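Local coordinates for protein probable 3-hydroxyisobutyrate dehydrogenase (Pseudomonas aeruginosa, PDB 3OBB) that catalyses the NAD-dependent oxidation of L-serine and methyl-L-serine and is possibly involved in serine catabolism, at residues 93-98 against 168-173; 117-122 against 144-149. One frame throughout, in Å; residues are numbered along the deposited sequence. Where two conformers were deposited one is given.

Overall arrangement
From the N terminus the chain first builds the parallel strands of the nucleotide-binding sheet and reaches strand 92-95, whose outgoing loop supplies one half of contact 1. It then runs through helix 101-112 into strand 117-124, the neighbour of 92-95 in the sheet. Contact 2 closes the shorter loop, bringing helix 143-156 back over this strand after helix 127-132 and the antiparallel strand 135-140. Only after strand 159-164 does the long helix 168-196 begin and close contact 1, so the whole of contact 2 falls between the two halves of contact 1. Contact 2 joins sheet to helix within the NAD-binding domain; contact 1 joins that domain to the helix carrying Lys173.

Contact 1. Residues 93-98 against 168-173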
ATOM      1  N   VAL A  93     -29.484  -7.682  27.699  1.00 58.52           N
ATOM      2  CA  VAL A  93     -28.103  -8.096  27.458  1.00 56.08           C
ATOM      3  C   VAL A  93     -27.321  -6.970  26.778  1.00 52.64           C
ATOM      4  O   VAL A  93     -27.750  -6.449  25.759  1.00 51.69           O
ATOM      5  CB  VAL A  93     -27.994  -9.396  26.616  1.00 57.26           C
ATOM      6  CG1 VAL A  93     -26.533  -9.860  26.551  1.00 56.00           C
ATOM      7  CG2 VAL A  93     -28.839 -10.494  27.177  1.00 60.63           C
ATOM      8  N   LEU A  94     -26.192  -6.586  27.385  1.00 51.17           N
ATOM      9  CA  LEU A  94     -25.247  -5.619  26.808  1.00 48.73           C
ATOM     10  C   LEU A  94     -23.937  -6.325  26.450  1.00 46.97           C
ATOM     11  O   LEU A  94     -23.142  -6.621  27.331  1.00 47.29           O
ATOM     12  CB  LEU A  94     -24.988  -4.479  27.809  1.00 48.74           C
ATOM     13  CG  LEU A  94     -25.996  -3.308  27.971  1.00 50.84           C
ATOM     14  CD1 LEU A  94     -27.395  -3.646  27.513  1.00 52.31           C
ATOM     15  CD2 LEU A  94     -26.035  -2.683  29.373  1.00 48.71           C
ATOM     16  N   GLU A  95     -23.731  -6.627  25.171  1.00 45.84           N
ATOM     17  CA  GLU A  95     -22.505  -7.264  24.721  1.00 44.64           C
ATOM     18  C   GLU A  95     -21.501  -6.185  24.175  1.00 42.79           C
ATOM     19  O   GLU A  95     -21.684  -5.634  23.054  1.00 41.16           O
ATOM     20  CB  GLU A  95     -22.814  -8.354  23.690  1.00 45.87           C
ATOM     21  CG  GLU A  95     -21.829  -9.511  23.687  1.00 46.92           C
ATOM     22  CD  GLU A  95     -20.355  -9.044  23.732  1.00 45.77           C
ATOM     23  OE1 GLU A  95     -19.662  -9.252  24.771  1.00 42.81           O
ATOM     24  OE2 GLU A  95     -19.908  -8.465  22.720  1.00 41.74           O
ATOM     25  N   CYS A  96     -20.458  -5.928  24.979  1.00 41.02           N
ATOM     26  CA  CYS A  96     -19.584  -4.745  24.860  1.00 39.96           C
ATOM     27  C   CYS A  96     -18.180  -5.076  24.420  1.00 39.65           C
ATOM     28  O   CYS A  96     -17.323  -4.199  24.385  1.00 37.94           O
ATOM     29  CB  CYS A  96     -19.461  -3.993  26.188  1.00 39.30           C
ATOM     30  SG  CYS A  96     -21.013  -3.436  26.857  1.00 38.12           S
ATOM     31  N   SER A  97     -17.954  -6.340  24.078  1.00 41.19           N
ATOM     32  CA  SER A  97     -16.704  -6.736  23.465  1.00 41.31           C
ATOM     33  C   SER A  97     -16.641  -6.150  22.075  1.00 41.01           C
ATOM     34  O   SER A  97     -17.657  -5.734  21.508  1.00 41.56           O
ATOM     35  CB  SER A  97     -16.637  -8.258  23.354  1.00 42.57           C
ATOM     36  OG  SER A  97     -16.776  -8.830  24.636  1.00 44.16           O
ATOM     37  N   THR A  98     -15.449  -6.155  21.510  1.00 41.32           N
ATOM     38  CA  THR A  98     -15.299  -5.821  20.114  1.00 41.28           C
ATOM     39  C   THR A  98     -15.158  -7.107  19.335  1.00 42.65           C
ATOM     40  O   THR A  98     -14.185  -7.865  19.524  1.00 43.47           O
ATOM     41  CB  THR A  98     -14.087  -4.892  19.891  1.00 40.80           C
ATOM     42  OG1 THR A  98     -14.331  -3.662  20.586  1.00 40.13           O
ATOM     43  CG2 THR A  98     -13.901  -4.597  18.406  1.00 40.24           C
ATOM     44  N   ALA A 168     -24.623  -2.566  14.425  1.00 37.93           N
ATOM     45  CA  ALA A 168     -24.151  -1.237  13.977  1.00 35.46           C
ATOM     46  C   ALA A 168     -23.132  -0.634  14.922  1.00 33.88           C
ATOM     47  O   ALA A 168     -22.288   0.173  14.502  1.00 32.38           O
ATOM     48  CB  ALA A 168     -25.303  -0.295  13.812  1.00 36.26           C
ATOM     49  N   GLY A 169     -23.184  -1.037  16.197  1.00 37.36           N
ATOM     50  CA  GLY A 169     -22.183  -0.584  17.153  1.00 35.18           C
ATOM     51  C   GLY A 169     -20.843  -1.159  16.742  1.00 33.88           C
ATOM     52  O   GLY A 169     -19.842  -0.451  16.720  1.00 33.22           O
ATOM     53  N   GLN A 170     -20.807  -2.449  16.405  1.00 34.20           N
ATOM     54  CA  GLN A 170     -19.537  -3.040  15.958  1.00 33.01           C
ATOM     55  C   GLN A 170     -19.089  -2.407  14.678  1.00 32.21           C
ATOM     56  O   GLN A 170     -17.901  -2.268  14.479  1.00 33.42           O
ATOM     57  CB  GLN A 170     -19.614  -4.558  15.781  1.00 32.79           C
ATOM     58  CG  GLN A 170     -20.018  -5.340  17.040  1.00 34.83           C
ATOM     59  CD  GLN A 170     -19.065  -5.163  18.216  1.00 35.11           C
ATOM     60  OE1 GLN A 170     -17.916  -4.748  18.053  1.00 35.26           O
ATOM     61  NE2 GLN A 170     -19.538  -5.501  19.405  1.00 32.90           N
ATOM     62  N   VAL A 171     -20.015  -2.048  13.776  1.00 31.54           N
ATOM     63  CA  VAL A 171     -19.600  -1.498  12.489  1.00 30.35           C
ATOM     64  C   VAL A 171     -18.918  -0.157  12.751  1.00 31.01           C
ATOM     65  O   VAL A 171     -17.837   0.101  12.219  1.00 31.07           O
ATOM     66  CB  VAL A 171     -20.794  -1.364  11.439  1.00 30.79           C
ATOM     67  CG1 VAL A 171     -20.314  -0.763  10.155  1.00 27.30           C
ATOM     68  CG2 VAL A 171     -21.437  -2.747  11.133  1.00 30.11           C
ATOM     69  N   ALA A 172     -19.542   0.689  13.590  1.00 31.94           N
ATOM     70  CA  ALA A 172     -19.019   2.031  13.849  1.00 31.72           C
ATOM     71  C   ALA A 172     -17.631   1.900  14.487  1.00 31.74           C
ATOM     72  O   ALA A 172     -16.691   2.621  14.099  1.00 32.03           O
ATOM     73  CB  ALA A 172     -20.014   2.845  14.748  1.00 31.82           C
ATOM     74  N   LYS A 173     -17.505   0.937  15.405  1.00 31.39           N
ATOM     75  CA  LYS A 173     -16.278   0.675  16.170  1.00 32.27           C
ATOM     76  C   LYS A 173     -15.107   0.271  15.278  1.00 31.61           C
ATOM     77  O   LYS A 173     -13.995   0.782  15.427  1.00 30.48           O
ATOM     78  CB  LYS A 173     -16.512  -0.410  17.252  1.00 32.97           C
ATOM     79  CG  LYS A 173     -15.247  -0.792  18.069  1.00 34.13           C
ATOM     80  CD  LYS A 173     -14.674   0.408  18.838  1.00 36.05           C
ATOM     81  CE  LYS A 173     -13.330   0.091  19.495  1.00 35.29           C
ATOM     82  NZ  LYS A 173     -13.424  -0.971  20.560  1.00 39.33           N
TER
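Lys173 NZ is held by two oxygens, donating to Thr98 OG1 at 2.8 Å and to the carbonyl oxygen of Val123. The lysine starts with CG anti to its backbone N (chi1 178°), then bends at chi2 and chi4, which carries the amine up to the threonine hydroxyl. The two side chains cross at about a right angle, Lys173 CG passing 4.1 Å from Thr98 CG2. One helical turn earlier, Gln170 reaches the same loop. Its NE2 gives a hydrogen bond to Ser97 O at 2.8 Å, nearly straight at 163°, with the acceptor close to the amide plane. The other end of that amide, OE1, accepts from Ile99 N, so bonds at both ends fix the rotation of the group and hold it beside Thr98 CA. Ser97 OG bonds to Glu95 OE1, on its syn side at 2.9 Å, and to Leu67 N; Glu95 OE1 is also hydrogen-bonded to Ser65 OG. All five touching residues are buried. Thr98 binds NAD(+) and Lys173 is an active-site residue; a loop after a Rossmann-type strand thus meets the interdomain helix, as befits the active-site cleft of the 3-hydroxyisobutyrate dehydrogenase family.

Contact 2. Residues 117-122 against 144-149; sequences AMLDAP and EALEKA
Leu119 sends both of its methyl groups against helix 144-149, where the Ala145 methyl meets CD2 and the methyl of Ala117, while CD1 meets Ala145 O and Ala149 CB. Chi1 (-61°) places the leucine CG anti to the carbonyl carbon, and chi2 (175°) then turns CD1 toward Ala149 and CD2 toward Ala145. CD2 rests on Ala145 CB at 3.8 Å, while CD1 lies 3.7 Å from Ala149 CB, one turn further on. The same CD1 passes over the helix backbone, 3.8 Å from Leu146 CA. Alanines at 145 and 149 let the strand come close: the axes of strand and helix approach to 8.1 Å and cross at 82°, almost perpendicular. Leu119 and Leu146 both continue onto Val139 and Phe153, and Ala149 touches Leu92 and Leu94, so this end of the contact merges with the apolar layer between sheet and helix.

At Ala117, which is partly exposed, the contacts are fewer. Its CB meets Ala145 CB at 3.9 Å, and its other neighbour across the contact is a carboxylate oxygen. In the conformer given, Glu144 OE1 lies 3.7 Å from Ala117 CB and forms a salt bridge with Lys148 NZ; since a second conformer was modelled, this edge is not fixed. The charged Glu144 and Lys148, both exposed, lie at the solvent side. No hydrogen bond or salt bridge crosses between the two segments, so their direct attraction is dispersion and the burial of apolar surface.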
ATOM      1  N   ALA A 117     -33.957  -8.614  24.899  1.00 73.04           N
ATOM      2  CA  ALA A 117     -33.448  -7.320  24.449  1.00 69.34           C
ATOM      3  C   ALA A 117     -31.924  -7.281  24.562  1.00 65.91           C
ATOM      4  O   ALA A 117     -31.380  -7.289  25.675  1.00 65.25           O
ATOM      5  CB  ALA A 117     -34.062  -6.208  25.260  1.00 69.79           C
HETATM    6  N   MSE A 118     -31.249  -7.242  23.408  1.00 63.26           N
HETATM    7  CA  MSE A 118     -29.794  -7.189  23.336  1.00 60.15           C
HETATM    8  C   MSE A 118     -29.277  -5.967  22.577  1.00 55.78           C
HETATM    9  O   MSE A 118     -29.865  -5.539  21.587  1.00 56.20           O
HETATM   10  CB  MSE A 118     -29.221  -8.462  22.701  1.00 60.39           C
HETATM   11  CG  MSE A 118     -27.717  -8.344  22.367  1.00 58.52           C
HETATM   12 SE   MSE A 118     -26.954  -9.968  21.620  0.70 61.89          SE
HETATM   13  CE  MSE A 118     -26.885 -11.024  23.229  1.00 66.14           C
ATOM     14  N   LEU A 119     -28.175  -5.412  23.066  1.00 51.93           N
ATOM     15  CA  LEU A 119     -27.434  -4.366  22.372  1.00 47.94           C
ATOM     16  C   LEU A 119     -25.996  -4.828  22.151  1.00 45.72           C
ATOM     17  O   LEU A 119     -25.412  -5.507  23.011  1.00 45.18           O
ATOM     18  CB  LEU A 119     -27.422  -3.085  23.214  1.00 46.72           C
ATOM     19  CG  LEU A 119     -28.746  -2.417  23.556  1.00 48.36           C
ATOM     20  CD1 LEU A 119     -28.482  -1.253  24.485  1.00 45.97           C
ATOM     21  CD2 LEU A 119     -29.501  -1.979  22.279  1.00 44.95           C
ATOM     22  N   ASP A 120     -25.426  -4.478  21.005  1.00 43.87           N
ATOM     23  CA  ASP A 120     -23.966  -4.485  20.871  1.00 41.06           C
ATOM     24  C   ASP A 120     -23.493  -3.069  21.204  1.00 39.29           C
ATOM     25  O   ASP A 120     -23.942  -2.092  20.611  1.00 39.53           O
ATOM     26  CB  ASP A 120     -23.474  -5.001  19.490  1.00 40.67           C
ATOM     27  CG  ASP A 120     -24.076  -4.233  18.294  1.00 40.13           C
ATOM     28  OD1 ASP A 120     -25.248  -4.438  17.917  1.00 42.24           O
ATOM     29  OD2 ASP A 120     -23.350  -3.437  17.692  1.00 39.09           O
ATOM     30  N   ALA A 121     -22.626  -2.955  22.190  1.00 37.73           N
ATOM     31  CA  ALA A 121     -22.206  -1.662  22.656  1.00 36.89           C
ATOM     32  C   ALA A 121     -20.700  -1.658  22.970  1.00 36.10           C
ATOM     33  O   ALA A 121     -20.292  -1.460  24.143  1.00 35.82           O
ATOM     34  CB  ALA A 121     -23.029  -1.233  23.861  1.00 38.45           C
ATOM     35  N   PRO A 122     -19.878  -1.900  21.933  1.00 34.74           N
ATOM     36  CA  PRO A 122     -18.430  -1.846  22.031  1.00 34.70           C
ATOM     37  C   PRO A 122     -18.017  -0.471  22.433  1.00 34.90           C
ATOM     38  O   PRO A 122     -18.741   0.529  22.222  1.00 34.70           O
ATOM     39  CB  PRO A 122     -17.967  -2.079  20.598  1.00 33.48           C
ATOM     40  CG  PRO A 122     -19.188  -1.660  19.765  1.00 33.81           C
ATOM     41  CD  PRO A 122     -20.286  -2.233  20.561  1.00 36.02           C
ATOM     42  N   GLU A 144     -35.755   1.037  22.030  1.00 66.06           N
ATOM     43  CA  GLU A 144     -36.336   0.515  23.274  0.50 68.89           C
ATOM     44  C   GLU A 144     -35.236   0.055  24.233  1.00 67.13           C
ATOM     45  O   GLU A 144     -35.123   0.552  25.354  1.00 67.70           O
ATOM     46  CB  GLU A 144     -37.326  -0.632  22.955  0.50 72.07           C
ATOM     47  CG  GLU A 144     -37.659  -1.613  24.112  0.50 73.64           C
ATOM     48  CD  GLU A 144     -36.800  -2.899  24.120  0.50 70.30           C
ATOM     49  OE1 GLU A 144     -36.547  -3.436  25.260  0.50 69.58           O
ATOM     50  OE2 GLU A 144     -36.379  -3.380  22.999  0.50 67.33           O
ATOM     51  N   ALA A 145     -34.421  -0.893  23.769  1.00 65.87           N
ATOM     52  CA  ALA A 145     -33.400  -1.530  24.596  1.00 64.92           C
ATOM     53  C   ALA A 145     -32.297  -0.548  25.020  1.00 62.40           C
ATOM     54  O   ALA A 145     -31.779  -0.628  26.155  1.00 61.63           O
ATOM     55  CB  ALA A 145     -32.829  -2.753  23.881  1.00 64.05           C
ATOM     56  N   LEU A 146     -31.973   0.389  24.120  1.00 60.86           N
ATOM     57  CA  LEU A 146     -31.071   1.493  24.447  1.00 58.97           C
ATOM     58  C   LEU A 146     -31.626   2.359  25.584  1.00 61.60           C
ATOM     59  O   LEU A 146     -30.883   2.784  26.477  1.00 59.91           O
ATOM     60  CB  LEU A 146     -30.770   2.352  23.216  1.00 57.06           C
ATOM     61  CG  LEU A 146     -29.895   3.582  23.460  1.00 54.84           C
ATOM     62  CD1 LEU A 146     -28.576   3.209  24.138  1.00 51.78           C
ATOM     63  CD2 LEU A 146     -29.641   4.342  22.168  1.00 53.25           C
ATOM     64  N   GLU A 147     -32.930   2.613  25.551  1.00 65.86           N
ATOM     65  CA  GLU A 147     -33.535   3.374  26.640  1.00 69.81           C
ATOM     66  C   GLU A 147     -33.404   2.685  27.992  1.00 70.78           C
ATOM     67  O   GLU A 147     -33.010   3.339  28.950  1.00 71.08           O
ATOM     68  CB  GLU A 147     -34.961   3.854  26.321  1.00 73.36           C
ATOM     69  CG  GLU A 147     -34.981   5.021  25.295  1.00 75.38           C
ATOM     70  CD  GLU A 147     -33.701   5.894  25.328  1.00 74.44           C
ATOM     71  OE1 GLU A 147     -33.034   6.035  24.276  1.00 74.33           O
ATOM     72  OE2 GLU A 147     -33.344   6.425  26.408  1.00 75.05           O
ATOM     73  N   LYS A 148     -33.666   1.377  28.052  1.00 72.21           N
ATOM     74  CA  LYS A 148     -33.504   0.610  29.307  1.00 73.69           C
ATOM     75  C   LYS A 148     -32.052   0.637  29.794  1.00 70.38           C
ATOM     76  O   LYS A 148     -31.786   0.850  30.978  1.00 70.56           O
ATOM     77  CB  LYS A 148     -33.961  -0.849  29.146  1.00 75.42           C
ATOM     78  CG  LYS A 148     -35.450  -1.085  29.342  1.00 81.31           C
ATOM     79  CD  LYS A 148     -35.922  -2.324  28.570  1.00 83.83           C
ATOM     80  CE  LYS A 148     -37.384  -2.684  28.897  1.00 89.30           C
ATOM     81  NZ  LYS A 148     -38.061  -3.254  27.678  1.00 90.03           N
ATOM     82  N   ALA A 149     -31.121   0.441  28.864  1.00 67.02           N
ATOM     83  CA  ALA A 149     -29.703   0.388  29.198  1.00 64.02           C
ATOM     84  C   ALA A 149     -29.088   1.732  29.568  1.00 62.43           C
ATOM     85  O   ALA A 149     -27.992   1.771  30.124  1.00 61.21           O
ATOM     86  CB  ALA A 149     -28.895  -0.248  28.052  1.00 61.38           C
TER